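1-pyrroline-5-carboxylate dehydrogenase (Thermus thermophilus, PDB 1UZB) probably oxidises glutamate semialdehyde, in equilibrium with 1-pyrroline-5-carboxylate, to glutamate, as a member of the aldehyde dehydrogenase family. Local coordinates at residues Arg52-Ala60 against Leu120-Trp128; Thr68-Ala79 against Leu236-Leu247. One frame throughout, in Å; residues are numbered along the deposited sequence.

Contact 1. Residues Arg52-Ala60 against Leu120-Trp128; sequences RMVSLNPSA and LVYEVGKNW
S55 OG donates to E123 OE1 at 2.6 Å, the direct hydrogen bond of this contact, and meets that oxygen's anti lone pair. The glutamate reaches it because CG stands anti to the backbone N (chi1 -165°) and the chain runs on extended, although its CB points away from the strand. E123 OE1 also accepts from the backbone N of V214, and OE2 from that of V215, so both buried oxygens are gripped.

Water 1 adds a bridge, hydrogen-bonded at 2.7 Å to each of N57 OD1, V121 O and S59 OG. N57 OD1 also accepts from S59 N, two residues on, which closes an Asx turn at the start of the type I beta turn N57-A60.

The rest is packing. P58 CD rests on E123 O at 3.3 Å, and P58 CG lies 3.6 Å from G125 N, where the chain leaves the helix with positive phi. N57 ND2 sits at the edge of the Y122 ring, amide and ring 83° apart; it bonds E63, and Y122 OH bonds E355.

In this aldehyde dehydrogenase fold, strand 52-57, outermost in its sheet, thus meets the C-terminal end of helix 113-124, while helix 17-32 packs on Y122.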
loop_
_atom_site.group_PDB
_atom_site.type_symbol
_atom_site.label_atom_id
_atom_site.label_comp_id
_atom_site.label_asym_id
_atom_site.label_seq_id
_atom_site.Cartn_x
_atom_site.Cartn_y
_atom_site.Cartn_z
ATOM N N ARG A 52 -1.423 -0.072 -57.525
ATOM C CA ARG A 52 -1.247 0.970 -56.523
ATOM C C ARG A 52 -2.565 1.638 -56.159
ATOM O O ARG A 52 -3.569 1.492 -56.861
ATOM C CB ARG A 52 -0.268 2.032 -57.030
ATOM C CG ARG A 52 -0.833 2.929 -58.121
ATOM C CD ARG A 52 0.158 4.019 -58.496
ATOM N NE ARG A 52 -0.427 5.014 -59.390
ATOM C CZ ARG A 52 0.222 6.080 -59.847
ATOM N NH1 ARG A 52 1.484 6.293 -59.497
ATOM N NH2 ARG A 52 -0.389 6.937 -60.652
ATOM N N MET A 53 -2.546 2.370 -55.051
ATOM C CA MET A 53 -3.712 3.093 -54.560
ATOM C C MET A 53 -3.372 4.571 -54.547
ATOM O O MET A 53 -2.233 4.945 -54.280
ATOM C CB MET A 53 -4.047 2.662 -53.137
ATOM C CG MET A 53 -4.494 1.230 -52.990
ATOM S SD MET A 53 -4.624 0.852 -51.243
ATOM C CE MET A 53 -6.016 1.886 -50.767
ATOM N N VAL A 54 -4.365 5.410 -54.816
ATOM C CA VAL A 54 -4.156 6.849 -54.838
ATOM C C VAL A 54 -4.866 7.517 -53.667
ATOM O O VAL A 54 -6.001 7.175 -53.341
ATOM C CB VAL A 54 -4.690 7.465 -56.149
ATOM C CG1 VAL A 54 -4.311 8.934 -56.228
ATOM C CG2 VAL A 54 -4.138 6.705 -57.344
ATOM N N SER A 55 -4.185 8.460 -53.026
ATOM C CA SER A 55 -4.776 9.195 -51.914
ATOM C C SER A 55 -4.906 10.647 -52.350
ATOM O O SER A 55 -3.914 11.302 -52.669
ATOM C CB SER A 55 -3.895 9.098 -50.670
ATOM O OG SER A 55 -4.515 9.753 -49.576
ATOM N N LEU A 56 -6.138 11.143 -52.359
ATOM C CA LEU A 56 -6.415 12.506 -52.791
ATOM C C LEU A 56 -6.572 13.514 -51.661
ATOM O O LEU A 56 -6.829 13.157 -50.512
ATOM C CB LEU A 56 -7.683 12.521 -53.645
ATOM C CG LEU A 56 -7.709 11.563 -54.838
ATOM C CD1 LEU A 56 -9.064 11.632 -55.521
ATOM C CD2 LEU A 56 -6.599 11.923 -55.809
ATOM N N ASN A 57 -6.407 14.783 -52.013
ATOM C CA ASN A 57 -6.553 15.891 -51.078
ATOM C C ASN A 57 -8.037 16.265 -51.126
ATOM O O ASN A 57 -8.516 16.769 -52.136
ATOM C CB ASN A 57 -5.694 17.064 -51.556
ATOM C CG ASN A 57 -5.847 18.299 -50.698
ATOM O OD1 ASN A 57 -6.701 18.362 -49.816
ATOM N ND2 ASN A 57 -5.020 19.302 -50.963
ATOM N N PRO A 58 -8.786 16.027 -50.039
ATOM C CA PRO A 58 -10.216 16.363 -50.048
ATOM C C PRO A 58 -10.525 17.848 -50.207
ATOM O O PRO A 58 -11.662 18.219 -50.509
ATOM C CB PRO A 58 -10.719 15.788 -48.725
ATOM C CG PRO A 58 -9.514 15.895 -47.831
ATOM C CD PRO A 58 -8.384 15.453 -48.743
ATOM N N SER A 59 -9.521 18.693 -49.998
ATOM C CA SER A 59 -9.693 20.135 -50.146
ATOM C C SER A 59 -9.503 20.553 -51.604
ATOM O O SER A 59 -9.905 21.646 -52.002
ATOM C CB SER A 59 -8.695 20.888 -49.260
ATOM O OG SER A 59 -8.988 20.690 -47.886
ATOM N N ALA A 60 -8.886 19.671 -52.383
ATOM C CA ALA A 60 -8.619 19.889 -53.809
ATOM C C ALA A 60 -8.333 18.492 -54.362
ATOM O O ALA A 60 -7.179 18.128 -54.591
ATOM C CB ALA A 60 -7.402 20.791 -53.985
ATOM N N LEU A 120 -2.023 15.104 -42.047
ATOM C CA LEU A 120 -3.448 14.951 -41.747
ATOM C C LEU A 120 -4.248 16.080 -42.390
ATOM O O LEU A 120 -5.349 15.867 -42.900
ATOM C CB LEU A 120 -3.684 14.973 -40.234
ATOM C CG LEU A 120 -3.284 13.716 -39.461
ATOM C CD1 LEU A 120 -3.421 13.985 -37.972
ATOM C CD2 LEU A 120 -4.163 12.544 -39.877
ATOM N N VAL A 121 -3.698 17.288 -42.342
ATOM C CA VAL A 121 -4.353 18.445 -42.934
ATOM C C VAL A 121 -4.634 18.180 -44.412
ATOM O O VAL A 121 -5.761 18.346 -44.882
ATOM C CB VAL A 121 -3.463 19.708 -42.802
ATOM C CG1 VAL A 121 -4.038 20.847 -43.632
ATOM C CG2 VAL A 121 -3.361 20.122 -41.336
ATOM N N TYR A 122 -3.605 17.752 -45.137
ATOM C CA TYR A 122 -3.740 17.487 -46.564
ATOM C C TYR A 122 -4.444 16.197 -46.959
ATOM O O TYR A 122 -5.202 16.194 -47.930
ATOM C CB TYR A 122 -2.364 17.530 -47.240
ATOM C CG TYR A 122 -1.790 18.923 -47.347
ATOM C CD1 TYR A 122 -0.591 19.257 -46.720
ATOM C CD2 TYR A 122 -2.461 19.916 -48.062
ATOM C CE1 TYR A 122 -0.075 20.548 -46.802
ATOM C CE2 TYR A 122 -1.955 21.207 -48.149
ATOM C CZ TYR A 122 -0.762 21.513 -47.516
ATOM O OH TYR A 122 -0.262 22.792 -47.600
ATOM N N GLU A 123 -4.219 15.109 -46.223
ATOM C CA GLU A 123 -4.839 13.841 -46.600
ATOM C C GLU A 123 -6.290 13.630 -46.172
ATOM O O GLU A 123 -7.066 13.023 -46.918
ATOM C CB GLU A 123 -4.006 12.647 -46.120
ATOM C CG GLU A 123 -4.436 11.352 -46.809
ATOM C CD GLU A 123 -3.587 10.144 -46.456
ATOM O OE1 GLU A 123 -3.571 9.189 -47.266
ATOM O OE2 GLU A 123 -2.950 10.138 -45.378
ATOM N N VAL A 124 -6.659 14.103 -44.982
ATOM C CA VAL A 124 -8.036 13.928 -44.527
ATOM C C VAL A 124 -8.791 15.221 -44.219
ATOM O O VAL A 124 -9.906 15.187 -43.704
ATOM C CB VAL A 124 -8.135 12.963 -43.313
ATOM C CG1 VAL A 124 -7.627 11.582 -43.711
ATOM C CG2 VAL A 124 -7.352 13.504 -42.135
ATOM N N GLY A 125 -8.180 16.361 -44.529
ATOM C CA GLY A 125 -8.853 17.633 -44.337
ATOM C C GLY A 125 -9.109 18.158 -42.941
ATOM O O GLY A 125 -10.128 18.815 -42.701
ATOM N N LYS A 126 -8.204 17.874 -42.013
ATOM C CA LYS A 126 -8.349 18.383 -40.656
ATOM C C LYS A 126 -7.719 19.764 -40.604
ATOM O O LYS A 126 -6.709 20.008 -41.270
ATOM C CB LYS A 126 -7.621 17.487 -39.651
ATOM C CG LYS A 126 -8.215 16.111 -39.512
ATOM C CD LYS A 126 -7.827 15.461 -38.196
ATOM C CE LYS A 126 -8.664 14.215 -37.978
ATOM N NZ LYS A 126 -8.496 13.629 -36.622
ATOM N N ASN A 127 -8.312 20.681 -39.843
ATOM C CA ASN A 127 -7.688 21.985 -39.718
ATOM C C ASN A 127 -6.492 21.771 -38.782
ATOM O O ASN A 127 -6.253 20.651 -38.317
ATOM C CB ASN A 127 -8.667 23.070 -39.211
ATOM C CG ASN A 127 -9.165 22.838 -37.797
ATOM O OD1 ASN A 127 -8.604 22.057 -37.037
ATOM N ND2 ASN A 127 -10.227 23.550 -37.433
ATOM N N TRP A 128 -5.735 22.825 -38.509
ATOM C CA TRP A 128 -4.529 22.697 -37.695
ATOM C C TRP A 128 -4.675 22.100 -36.298
ATOM O O TRP A 128 -3.913 21.206 -35.927
ATOM C CB TRP A 128 -3.836 24.054 -37.597
ATOM C CG TRP A 128 -3.331 24.605 -38.907
ATOM C CD1 TRP A 128 -3.742 24.266 -40.172
ATOM C CD2 TRP A 128 -2.369 25.649 -39.068
ATOM N NE1 TRP A 128 -3.093 25.042 -41.106
ATOM C CE2 TRP A 128 -2.245 25.899 -40.454
ATOM C CE3 TRP A 128 -1.600 26.403 -38.170
ATOM C CZ2 TRP A 128 -1.379 26.874 -40.964
ATOM C CZ3 TRP A 128 -0.739 27.373 -38.678
ATOM C CH2 TRP A 128 -0.639 27.597 -40.063
HETATM O O HOH W 1 -6.855 19.122 -47.201
#

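Contact 2. Residues Thr68-Ala79 against Leu236-Leu247; sequences TAKAGKAEAEAA and LPGVGEEVGAYL
A71 and P237 join two parts of the aldehyde dehydrogenase fold far apart in the chain: the turn from strand 64-69 into helix 73-90 lies along the loop that leads into helix 242-248. A71 N donates to P237 O at 2.9 Å, almost straight. The two helix segments cross at -46°, with axes 9.5 Å apart.

Small residues make the hollows. A71, A76 and A79 form a shallow trough, and L236 fills it: CD2 meets A71 CB, while CD1 lies 3.6 Å from A76 CA and touches A79 CB. A76 CB rests against Y246 CD2, at 3.8 Å, and L247 CD2. The P237 ring packs against T68 OG1 and A69 O. The extended K70 chain brings CE to 3.7 Å from V239 CB. The extended E242 chain reaches across, and K73 N donates to its OE1 at 3.3 Å from above the carboxylate plane.

Y246 is the large bump. With CG anti to the backbone N (chi1 -177°), its ring lies beside helix 73-90. Y246 OH donates to E77 OE1 at 2.6 Å, on its anti side, with carboxylate and ring planes 87° apart. Cut back to an alanine, Y246 is likely to leave a gap beside A76 and K73 and rob E77 of its hydroxyl donor, leaving it H250. K73 CB sits over the centre of one ring face, 4.2 Å from the Y246 centroid, a CH-pi contact.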
loop_
_atom_site.group_PDB
_atom_site.type_symbol
_atom_site.label_atom_id
_atom_site.label_comp_id
_atom_site.label_asym_id
_atom_site.label_seq_id
_atom_site.Cartn_x
_atom_site.Cartn_y
_atom_site.Cartn_z
ATOM N N THR A 68 0.188 4.435 -52.714
ATOM C CA THR A 68 0.754 3.350 -51.931
ATOM C C THR A 68 0.572 2.050 -52.689
ATOM O O THR A 68 -0.192 1.978 -53.655
ATOM C CB THR A 68 0.059 3.185 -50.564
ATOM O OG1 THR A 68 -1.273 2.692 -50.761
ATOM C CG2 THR A 68 0.008 4.512 -49.821
ATOM N N ALA A 69 1.290 1.024 -52.251
ATOM C CA ALA A 69 1.163 -0.287 -52.865
ATOM C C ALA A 69 -0.235 -0.768 -52.489
ATOM O O ALA A 69 -0.880 -0.194 -51.607
ATOM C CB ALA A 69 2.220 -1.232 -52.311
ATOM N N LYS A 70 -0.705 -1.812 -53.159
ATOM C CA LYS A 70 -2.031 -2.353 -52.894
ATOM C C LYS A 70 -1.903 -3.828 -52.554
ATOM O O LYS A 70 -1.442 -4.623 -53.373
ATOM C CB LYS A 70 -2.925 -2.174 -54.121
ATOM C CG LYS A 70 -4.345 -2.677 -53.936
ATOM C CD LYS A 70 -5.147 -2.525 -55.215
ATOM C CE LYS A 70 -6.540 -3.109 -55.067
ATOM N NZ LYS A 70 -7.310 -3.008 -56.340
ATOM N N ALA A 71 -2.309 -4.190 -51.343
ATOM C CA ALA A 71 -2.222 -5.570 -50.894
ATOM C C ALA A 71 -3.399 -6.410 -51.357
ATOM O O ALA A 71 -4.529 -5.927 -51.453
ATOM C CB ALA A 71 -2.123 -5.618 -49.372
ATOM N N GLY A 72 -3.106 -7.673 -51.651
ATOM C CA GLY A 72 -4.122 -8.618 -52.073
ATOM C C GLY A 72 -4.054 -9.780 -51.103
ATOM O O GLY A 72 -3.373 -9.689 -50.081
ATOM N N LYS A 73 -4.741 -10.874 -51.411
ATOM C CA LYS A 73 -4.732 -12.039 -50.534
ATOM C C LYS A 73 -3.325 -12.598 -50.328
ATOM O O LYS A 73 -2.966 -12.997 -49.221
ATOM C CB LYS A 73 -5.648 -13.130 -51.093
ATOM C CG LYS A 73 -7.118 -12.745 -51.111
ATOM C CD LYS A 73 -7.977 -13.875 -51.649
ATOM C CE LYS A 73 -9.452 -13.521 -51.602
ATOM N NZ LYS A 73 -10.296 -14.627 -52.132
ATOM N N ALA A 74 -2.527 -12.627 -51.392
ATOM C CA ALA A 74 -1.165 -13.142 -51.304
ATOM C C ALA A 74 -0.340 -12.361 -50.284
ATOM O O ALA A 74 0.338 -12.948 -49.439
ATOM C CB ALA A 74 -0.493 -13.085 -52.673
ATOM N N GLU A 75 -0.390 -11.036 -50.369
ATOM C CA GLU A 75 0.360 -10.200 -49.439
ATOM C C GLU A 75 -0.163 -10.357 -48.013
ATOM O O GLU A 75 0.608 -10.298 -47.055
ATOM C CB GLU A 75 0.301 -8.731 -49.873
ATOM C CG GLU A 75 1.062 -8.434 -51.166
ATOM C CD GLU A 75 0.313 -8.870 -52.417
ATOM O OE1 GLU A 75 0.948 -8.940 -53.493
ATOM O OE2 GLU A 75 -0.905 -9.131 -52.334
ATOM N N ALA A 76 -1.468 -10.569 -47.876
ATOM C CA ALA A 76 -2.074 -10.753 -46.560
ATOM C C ALA A 76 -1.573 -12.056 -45.949
ATOM O O ALA A 76 -1.262 -12.115 -44.762
ATOM C CB ALA A 76 -3.596 -10.774 -46.679
ATOM N N GLU A 77 -1.488 -13.101 -46.767
ATOM C CA GLU A 77 -1.013 -14.393 -46.287
ATOM C C GLU A 77 0.452 -14.281 -45.869
ATOM O O GLU A 77 0.864 -14.848 -44.858
ATOM C CB GLU A 77 -1.166 -15.455 -47.379
ATOM C CG GLU A 77 -0.896 -16.887 -46.926
ATOM C CD GLU A 77 -1.811 -17.336 -45.801
ATOM O OE1 GLU A 77 -3.009 -16.986 -45.827
ATOM O OE2 GLU A 77 -1.335 -18.052 -44.894
ATOM N N ALA A 78 1.235 -13.545 -46.652
ATOM C CA ALA A 78 2.650 -13.355 -46.348
ATOM C C ALA A 78 2.808 -12.606 -45.029
ATOM O O ALA A 78 3.677 -12.927 -44.222
ATOM C CB ALA A 78 3.331 -12.581 -47.470
ATOM N N ALA A 79 1.968 -11.600 -44.823
ATOM C CA ALA A 79 2.018 -10.816 -43.598
ATOM C C ALA A 79 1.626 -11.681 -42.405
ATOM O O ALA A 79 2.223 -11.577 -41.335
ATOM C CB ALA A 79 1.090 -9.616 -43.709
ATOM N N LEU A 236 -0.695 -3.118 -44.423
ATOM C CA LEU A 236 -1.355 -3.605 -45.629
ATOM C C LEU A 236 -2.477 -2.750 -46.206
ATOM O O LEU A 236 -3.658 -3.096 -46.093
ATOM C CB LEU A 236 -1.904 -5.019 -45.400
ATOM C CG LEU A 236 -0.922 -6.162 -45.131
ATOM C CD1 LEU A 236 -1.682 -7.484 -45.111
ATOM C CD2 LEU A 236 0.149 -6.195 -46.211
ATOM N N PRO A 237 -2.129 -1.612 -46.821
ATOM C CA PRO A 237 -3.176 -0.769 -47.407
ATOM C C PRO A 237 -3.843 -1.564 -48.532
ATOM O O PRO A 237 -3.178 -2.336 -49.229
ATOM C CB PRO A 237 -2.399 0.443 -47.921
ATOM C CG PRO A 237 -1.010 -0.109 -48.175
ATOM C CD PRO A 237 -0.799 -1.003 -46.980
ATOM N N GLY A 238 -5.151 -1.390 -48.695
ATOM C CA GLY A 238 -5.869 -2.107 -49.734
ATOM C C GLY A 238 -7.165 -1.434 -50.140
ATOM O O GLY A 238 -7.664 -0.550 -49.446
ATOM N N VAL A 239 -7.712 -1.856 -51.275
ATOM C CA VAL A 239 -8.956 -1.297 -51.786
ATOM C C VAL A 239 -10.083 -2.314 -51.665
ATOM O O VAL A 239 -9.923 -3.476 -52.029
ATOM C CB VAL A 239 -8.818 -0.892 -53.269
ATOM C CG1 VAL A 239 -10.154 -0.391 -53.804
ATOM C CG2 VAL A 239 -7.750 0.177 -53.417
ATOM N N GLY A 240 -11.223 -1.873 -51.147
ATOM C CA GLY A 240 -12.352 -2.773 -51.009
ATOM C C GLY A 240 -12.254 -3.704 -49.816
ATOM O O GLY A 240 -11.406 -3.528 -48.943
ATOM N N GLU A 241 -13.119 -4.711 -49.796
ATOM C CA GLU A 241 -13.168 -5.673 -48.700
ATOM C C GLU A 241 -12.215 -6.863 -48.810
ATOM O O GLU A 241 -12.093 -7.641 -47.866
ATOM C CB GLU A 241 -14.596 -6.208 -48.552
ATOM C CG GLU A 241 -15.660 -5.137 -48.387
ATOM C CD GLU A 241 -17.054 -5.720 -48.254
ATOM O OE1 GLU A 241 -17.484 -6.451 -49.170
ATOM O OE2 GLU A 241 -17.720 -5.449 -47.234
ATOM N N GLU A 242 -11.538 -7.009 -49.945
ATOM C CA GLU A 242 -10.633 -8.142 -50.144
ATOM C C GLU A 242 -9.716 -8.481 -48.970
ATOM O O GLU A 242 -9.839 -9.551 -48.375
ATOM C CB GLU A 242 -9.775 -7.940 -51.398
ATOM C CG GLU A 242 -8.877 -9.138 -51.700
ATOM C CD GLU A 242 -8.020 -8.956 -52.940
ATOM O OE1 GLU A 242 -7.274 -9.898 -53.283
ATOM O OE2 GLU A 242 -8.087 -7.879 -53.571
ATOM N N VAL A 243 -8.793 -7.581 -48.646
ATOM C CA VAL A 243 -7.853 -7.823 -47.554
ATOM C C VAL A 243 -8.536 -8.052 -46.208
ATOM O O VAL A 243 -8.244 -9.027 -45.516
ATOM C CB VAL A 243 -6.856 -6.653 -47.400
ATOM C CG1 VAL A 243 -5.933 -6.914 -46.215
ATOM C CG2 VAL A 243 -6.042 -6.488 -48.675
ATOM N N GLY A 244 -9.442 -7.153 -45.842
ATOM C CA GLY A 244 -10.136 -7.275 -44.572
ATOM C C GLY A 244 -10.940 -8.552 -44.421
ATOM O O GLY A 244 -10.883 -9.213 -43.381
ATOM N N ALA A 245 -11.696 -8.904 -45.454
ATOM C CA ALA A 245 -12.512 -10.109 -45.416
ATOM C C ALA A 245 -11.637 -11.351 -45.281
ATOM O O ALA A 245 -11.914 -12.236 -44.473
ATOM C CB ALA A 245 -13.361 -10.205 -46.677
ATOM N N TYR A 246 -10.576 -11.408 -46.076
ATOM C CA TYR A 246 -9.664 -12.543 -46.057
ATOM C C TYR A 246 -9.084 -12.791 -44.664
ATOM O O TYR A 246 -9.017 -13.933 -44.205
ATOM C CB TYR A 246 -8.527 -12.309 -47.055
ATOM C CG TYR A 246 -7.562 -13.464 -47.178
ATOM C CD1 TYR A 246 -7.922 -14.631 -47.855
ATOM C CD2 TYR A 246 -6.290 -13.394 -46.616
ATOM C CE1 TYR A 246 -7.035 -15.697 -47.969
ATOM C CE2 TYR A 246 -5.395 -14.456 -46.722
ATOM C CZ TYR A 246 -5.773 -15.605 -47.402
ATOM O OH TYR A 246 -4.891 -16.655 -47.523
ATOM N N LEU A 247 -8.665 -11.726 -43.990
ATOM C CA LEU A 247 -8.081 -11.859 -42.661
ATOM C C LEU A 247 -9.104 -12.121 -41.560
ATOM O O LEU A 247 -8.892 -12.976 -40.699
ATOM C CB LEU A 247 -7.255 -10.614 -42.331
ATOM C CG LEU A 247 -5.982 -10.501 -43.173
ATOM C CD1 LEU A 247 -5.308 -9.162 -42.921
ATOM C CD2 LEU A 247 -5.050 -11.654 -42.829
HETATM O O HOH W 2 -7.011 -4.698 -52.028
#

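Overall arrangement
Both contacts hang on the same small sheet, in which strands 52-57 and 64-69 are neighbours. Contact 1 fixes an outermost strand to a helix end; contact 2 fixes what follows the next strand to the loop and helix 236-247. They meet at M53, whose N probably bonds T68 O and whose side chain packs on G238 and V239. Contact 1 is smaller and mostly buried, and its chemistry is more polar: a carboxylate, a water and turn atoms beside a packed proline. Contact 2 buries 781 Å² against 292 Å². It is partly buried, with alanines and leucines inside and the long chains of K70, K73 and E242 toward its outer side. Their segments alternate along the chain.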